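Sensory/regulatory protein rpfC (Xanthomonas campestris pv. campestris, PDB 3M6M) is a sensor and regulatory protein of the histidine kinase class whose receiver domain binds magnesium and probably accepts a phosphoryl group in two-component signalling. Local coordinates at residues M15-R27 with H39-A53. Sequence-based numbering, arbitrary orientation.
Sequences MRMLVADDHEANR and HKVLCVNGAEQVLDA. With MG (magnesium ion), chain T.
R27 reaches back from the first turn of its helix to C43, V44 and N45 at the end of strand 40-44. CB of R27 lies 4.1 Å from both CB and SG of C43. R27 CD comes to 3.4 Å from the V44 carbonyl oxygen, and a bend at chi3 (-58°) then swings the guanidinium across N45. The amide ND2 of N45 sits centrally over one guanidinium face, 3.2 Å from R27 CZ, with the two planes 28° apart; CA of E24 covers the opposite face off-centre. Lying in the guanidinium plane, D21 O accepts a nearly straight 3.0 Å hydrogen bond from R27 NH1, which fixes the rotation of the group. Strands 16-20 and 40-44 run parallel: M17 hydrogen-bonds through N and O to K40 O and L42 N, and V19 likewise to L42 O and V44 N. This is the first beta-alpha-beta unit of the CheY-like receiver fold, with 40-44 at the sheet edge and 61-65 flanking 16-20 on its other side. On the face carrying L18 and A20, helix 47-53 packs antiparallel to strand 16-20: L18 CD2 meets V50 CG2 at 3.6 Å and A53 CB at 3.9 Å, while A20 CB touches V50 CG1. V19 CG2 lies against V41 CG1 on the other face, where L30 of helix 24-35 also packs on V19. Past the strand, D21 OD1 accepts from H23 N in an Asx turn, and D22 OD1 binds the magnesium ion at 2.5 Å, together with D65 and the carbonyl of H67.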
loop_
_atom_site.group_PDB
_atom_site.type_symbol
_atom_site.label_atom_id
_atom_site.label_comp_id
_atom_site.label_asym_id
_atom_site.label_seq_id
_atom_site.Cartn_x
_atom_site.Cartn_y
_atom_site.Cartn_z
ATOM N N MET D 15 28.505 -5.713 40.506
ATOM C CA MET D 15 28.219 -5.957 39.061
ATOM C C MET D 15 29.496 -6.151 38.247
ATOM O O MET D 15 30.543 -5.594 38.577
ATOM C CB MET D 15 27.400 -4.809 38.466
ATOM C CG MET D 15 25.974 -4.718 38.980
ATOM S SD MET D 15 24.990 -3.493 38.093
ATOM C CE MET D 15 23.458 -3.584 39.019
ATOM N N ARG D 16 29.393 -6.944 37.185
ATOM C CA ARG D 16 30.503 -7.171 36.266
ATOM C C ARG D 16 30.352 -6.234 35.067
ATOM O O ARG D 16 29.391 -6.337 34.299
ATOM C CB ARG D 16 30.537 -8.638 35.829
ATOM C CG ARG D 16 31.935 -9.206 35.643
ATOM C CD ARG D 16 31.934 -10.723 35.795
ATOM N NE ARG D 16 33.287 -11.278 35.806
ATOM C CZ ARG D 16 33.869 -11.883 34.772
ATOM N NH1 ARG D 16 33.223 -12.027 33.621
ATOM N NH2 ARG D 16 35.105 -12.350 34.892
ATOM N N MET D 17 31.302 -5.314 34.923
ATOM C CA MET D 17 31.190 -4.232 33.946
ATOM C C MET D 17 32.174 -4.345 32.789
ATOM O O MET D 17 33.344 -4.684 32.980
ATOM C CB MET D 17 31.358 -2.872 34.629
ATOM C CG MET D 17 30.210 -2.484 35.538
ATOM S SD MET D 17 28.707 -2.118 34.622
ATOM C CE MET D 17 27.527 -2.022 35.958
ATOM N N LEU D 18 31.681 -4.051 31.589
ATOM C CA LEU D 18 32.506 -4.003 30.392
ATOM C C LEU D 18 32.424 -2.609 29.774
ATOM O O LEU D 18 31.335 -2.106 29.495
ATOM C CB LEU D 18 32.075 -5.082 29.393
ATOM C CG LEU D 18 32.911 -5.321 28.129
ATOM C CD1 LEU D 18 34.388 -5.553 28.436
ATOM C CD2 LEU D 18 32.341 -6.496 27.361
ATOM N N VAL D 19 33.585 -1.989 29.580
ATOM C CA VAL D 19 33.661 -0.606 29.118
ATOM C C VAL D 19 34.461 -0.507 27.821
ATOM O O VAL D 19 35.534 -1.100 27.699
ATOM C CB VAL D 19 34.285 0.321 30.199
ATOM C CG1 VAL D 19 34.333 1.762 29.716
ATOM C CG2 VAL D 19 33.504 0.236 31.504
ATOM N N ALA D 20 33.925 0.241 26.859
ATOM C CA ALA D 20 34.615 0.490 25.596
ATOM C C ALA D 20 34.726 1.983 25.283
ATOM O O ALA D 20 33.722 2.693 25.217
ATOM C CB ALA D 20 33.931 -0.246 24.453
ATOM N N ASP D 21 35.963 2.441 25.104
ATOM C CA ASP D 21 36.261 3.800 24.659
ATOM C C ASP D 21 37.628 3.810 23.987
ATOM O O ASP D 21 38.568 3.176 24.477
ATOM C CB ASP D 21 36.237 4.783 25.833
ATOM C CG ASP D 21 36.204 6.231 25.382
ATOM O OD1 ASP D 21 37.183 6.695 24.756
ATOM O OD2 ASP D 21 35.200 6.915 25.666
ATOM N N ASP D 22 37.735 4.532 22.874
ATOM C CA ASP D 22 38.968 4.550 22.082
ATOM C C ASP D 22 40.100 5.384 22.696
ATOM O O ASP D 22 41.262 5.230 22.313
ATOM C CB ASP D 22 38.695 4.969 20.628
ATOM C CG ASP D 22 37.997 6.313 20.517
ATOM O OD1 ASP D 22 36.914 6.485 21.114
ATOM O OD2 ASP D 22 38.524 7.196 19.809
ATOM N N HIS D 23 39.760 6.252 23.647
ATOM C CA HIS D 23 40.757 7.069 24.339
ATOM C C HIS D 23 41.114 6.507 25.713
ATOM O O HIS D 23 40.235 6.096 26.475
ATOM C CB HIS D 23 40.294 8.526 24.445
ATOM C CG HIS D 23 40.362 9.269 23.147
ATOM N ND1 HIS D 23 39.269 9.431 22.322
ATOM C CD2 HIS D 23 41.398 9.880 22.523
ATOM C CE1 HIS D 23 39.628 10.116 21.250
ATOM N NE2 HIS D 23 40.913 10.400 21.347
ATOM N N GLU D 24 42.414 6.496 26.010
ATOM C CA GLU D 24 42.953 5.930 27.250
ATOM C C GLU D 24 42.428 6.627 28.507
ATOM O O GLU D 24 42.049 5.963 29.473
ATOM C CB GLU D 24 44.487 5.958 27.224
ATOM C CG GLU D 24 45.162 5.234 28.391
ATOM C CD GLU D 24 46.681 5.268 28.311
ATOM O OE1 GLU D 24 47.242 4.763 27.313
ATOM O OE2 GLU D 24 47.317 5.789 29.255
ATOM N N ALA D 25 42.406 7.958 28.480
ATOM C CA ALA D 25 41.946 8.757 29.616
ATOM C C ALA D 25 40.504 8.434 30.023
ATOM O O ALA D 25 40.209 8.298 31.214
ATOM C CB ALA D 25 42.106 10.247 29.321
ATOM N N ASN D 26 39.621 8.305 29.032
ATOM C CA ASN D 26 38.209 7.990 29.270
ATOM C C ASN D 26 37.997 6.629 29.933
ATOM O O ASN D 26 37.159 6.492 30.823
ATOM C CB ASN D 26 37.403 8.073 27.971
ATOM C CG ASN D 26 37.302 9.490 27.428
ATOM O OD1 ASN D 26 37.223 10.458 28.183
ATOM N ND2 ASN D 26 37.291 9.612 26.107
ATOM N N ARG D 27 38.762 5.633 29.493
ATOM C CA ARG D 27 38.721 4.299 30.094
ATOM C C ARG D 27 39.187 4.339 31.548
ATOM O O ARG D 27 38.631 3.647 32.403
ATOM C CB ARG D 27 39.584 3.311 29.303
ATOM C CG ARG D 27 39.157 3.101 27.854
ATOM C CD ARG D 27 39.845 1.887 27.236
ATOM N NE ARG D 27 41.305 1.985 27.271
ATOM C CZ ARG D 27 42.057 2.501 26.303
ATOM N NH1 ARG D 27 41.500 2.980 25.197
ATOM N NH2 ARG D 27 43.375 2.536 26.441
ATOM N N HIS D 39 32.215 -2.134 41.666
ATOM C CA HIS D 39 32.008 -3.086 40.580
ATOM C C HIS D 39 33.337 -3.547 39.980
ATOM O O HIS D 39 34.332 -2.820 40.023
ATOM C CB HIS D 39 31.138 -2.471 39.475
ATOM C CG HIS D 39 29.864 -1.851 39.966
ATOM N ND1 HIS D 39 29.612 -0.499 39.875
ATOM C CD2 HIS D 39 28.769 -2.399 40.546
ATOM C CE1 HIS D 39 28.418 -0.240 40.379
ATOM N NE2 HIS D 39 27.886 -1.377 40.793
ATOM N N LYS D 40 33.340 -4.759 39.425
ATOM C CA LYS D 40 34.482 -5.273 38.666
ATOM C C LYS D 40 34.412 -4.742 37.232
ATOM O O LYS D 40 33.337 -4.696 36.630
ATOM C CB LYS D 40 34.492 -6.808 38.685
ATOM C CG LYS D 40 35.819 -7.458 38.271
ATOM C CD LYS D 40 35.868 -7.765 36.774
ATOM C CE LYS D 40 37.170 -8.448 36.379
ATOM N NZ LYS D 40 37.235 -8.693 34.909
ATOM N N VAL D 41 35.563 -4.341 36.693
ATOM C CA VAL D 41 35.623 -3.670 35.393
ATOM C C VAL D 41 36.591 -4.349 34.424
ATOM O O VAL D 41 37.635 -4.864 34.830
ATOM C CB VAL D 41 36.063 -2.183 35.528
ATOM C CG1 VAL D 41 35.395 -1.325 34.461
ATOM C CG2 VAL D 41 35.754 -1.631 36.914
ATOM N N LEU D 42 36.225 -4.355 33.145
ATOM C CA LEU D 42 37.166 -4.626 32.061
ATOM C C LEU D 42 37.025 -3.535 31.002
ATOM O O LEU D 42 35.925 -3.277 30.501
ATOM C CB LEU D 42 36.949 -6.013 31.440
ATOM C CG LEU D 42 37.997 -6.464 30.405
ATOM C CD1 LEU D 42 39.272 -6.980 31.072
ATOM C CD2 LEU D 42 37.432 -7.517 29.468
ATOM N N CYS D 43 38.143 -2.893 30.681
ATOM C CA CYS D 43 38.168 -1.834 29.682
ATOM C C CYS D 43 38.773 -2.326 28.380
ATOM O O CYS D 43 39.774 -3.046 28.381
ATOM C CB CYS D 43 38.933 -0.621 30.199
ATOM S SG CYS D 43 38.113 0.185 31.575
ATOM N N VAL D 44 38.156 -1.927 27.273
ATOM C CA VAL D 44 38.585 -2.360 25.952
ATOM C C VAL D 44 38.619 -1.174 24.975
ATOM O O VAL D 44 37.996 -0.138 25.227
ATOM C CB VAL D 44 37.728 -3.564 25.465
ATOM C CG1 VAL D 44 36.548 -3.117 24.598
ATOM C CG2 VAL D 44 38.605 -4.584 24.759
ATOM N N ASN D 45 39.348 -1.323 23.870
ATOM C CA ASN D 45 39.687 -0.188 23.001
ATOM C C ASN D 45 38.656 0.197 21.928
ATOM O O ASN D 45 38.723 1.295 21.371
ATOM C CB ASN D 45 41.060 -0.409 22.349
ATOM C CG ASN D 45 42.218 -0.239 23.325
ATOM O OD1 ASN D 45 43.371 -0.125 22.910
ATOM N ND2 ASN D 45 41.920 -0.220 24.622
ATOM N N GLY D 46 37.718 -0.700 21.635
ATOM C CA GLY D 46 36.735 -0.457 20.579
ATOM C C GLY D 46 35.524 -1.367 20.627
ATOM O O GLY D 46 35.400 -2.202 21.522
ATOM N N ALA D 47 34.638 -1.205 19.647
ATOM C CA ALA D 47 33.372 -1.939 19.594
ATOM C C ALA D 47 33.529 -3.423 19.259
ATOM O O ALA D 47 32.766 -4.254 19.753
ATOM C CB ALA D 47 32.408 -1.274 18.621
ATOM N N GLU D 48 34.506 -3.752 18.419
ATOM C CA GLU D 48 34.749 -5.142 18.031
ATOM C C GLU D 48 35.293 -5.966 19.190
ATOM O O GLU D 48 34.983 -7.156 19.317
ATOM C CB GLU D 48 35.712 -5.212 16.849
ATOM C CG GLU D 48 35.055 -4.952 15.508
ATOM C CD GLU D 48 36.056 -4.708 14.394
ATOM O OE1 GLU D 48 35.646 -4.185 13.335
ATOM O OE2 GLU D 48 37.251 -5.041 14.565
ATOM N N GLN D 49 36.094 -5.317 20.031
ATOM C CA GLN D 49 36.760 -5.974 21.149
ATOM C C GLN D 49 35.810 -6.287 22.308
ATOM O O GLN D 49 36.018 -7.263 23.028
ATOM C CB GLN D 49 37.953 -5.143 21.640
ATOM C CG GLN D 49 39.067 -4.927 20.611
ATOM C CD GLN D 49 38.911 -3.631 19.823
ATOM O OE1 GLN D 49 37.821 -3.293 19.356
ATOM N NE2 GLN D 49 40.011 -2.901 19.673
ATOM N N VAL D 50 34.778 -5.462 22.489
ATOM C CA VAL D 50 33.745 -5.742 23.496
ATOM C C VAL D 50 32.876 -6.926 23.063
ATOM O O VAL D 50 32.501 -7.764 23.884
ATOM C CB VAL D 50 32.896 -4.475 23.900
ATOM C CG1 VAL D 50 32.914 -3.425 22.828
ATOM C CG2 VAL D 50 31.456 -4.837 24.259
ATOM N N LEU D 51 32.582 -7.002 21.768
ATOM C CA LEU D 51 31.842 -8.136 21.216
ATOM C C LEU D 51 32.633 -9.436 21.379
ATOM O O LEU D 51 32.062 -10.474 21.720
ATOM C CB LEU D 51 31.468 -7.889 19.751
ATOM C CG LEU D 51 30.505 -6.729 19.461
ATOM C CD1 LEU D 51 30.537 -6.329 17.989
ATOM C CD2 LEU D 51 29.083 -7.054 19.894
ATOM N N ASP D 52 33.946 -9.364 21.161
ATOM C CA ASP D 52 34.849 -10.493 21.405
ATOM C C ASP D 52 34.886 -10.904 22.882
ATOM O O ASP D 52 34.940 -12.097 23.201
ATOM C CB ASP D 52 36.267 -10.172 20.912
ATOM C CG ASP D 52 36.402 -10.250 19.393
ATOM O OD1 ASP D 52 35.465 -10.729 18.715
ATOM O OD2 ASP D 52 37.461 -9.835 18.876
ATOM N N ALA D 53 34.850 -9.913 23.772
ATOM C CA ALA D 53 34.860 -10.151 25.216
ATOM C C ALA D 53 33.563 -10.789 25.717
ATOM O O ALA D 53 33.590 -11.653 26.596
ATOM C CB ALA D 53 35.144 -8.853 25.967
HETATM MG MG MG T . 35.509 8.602 21.222
#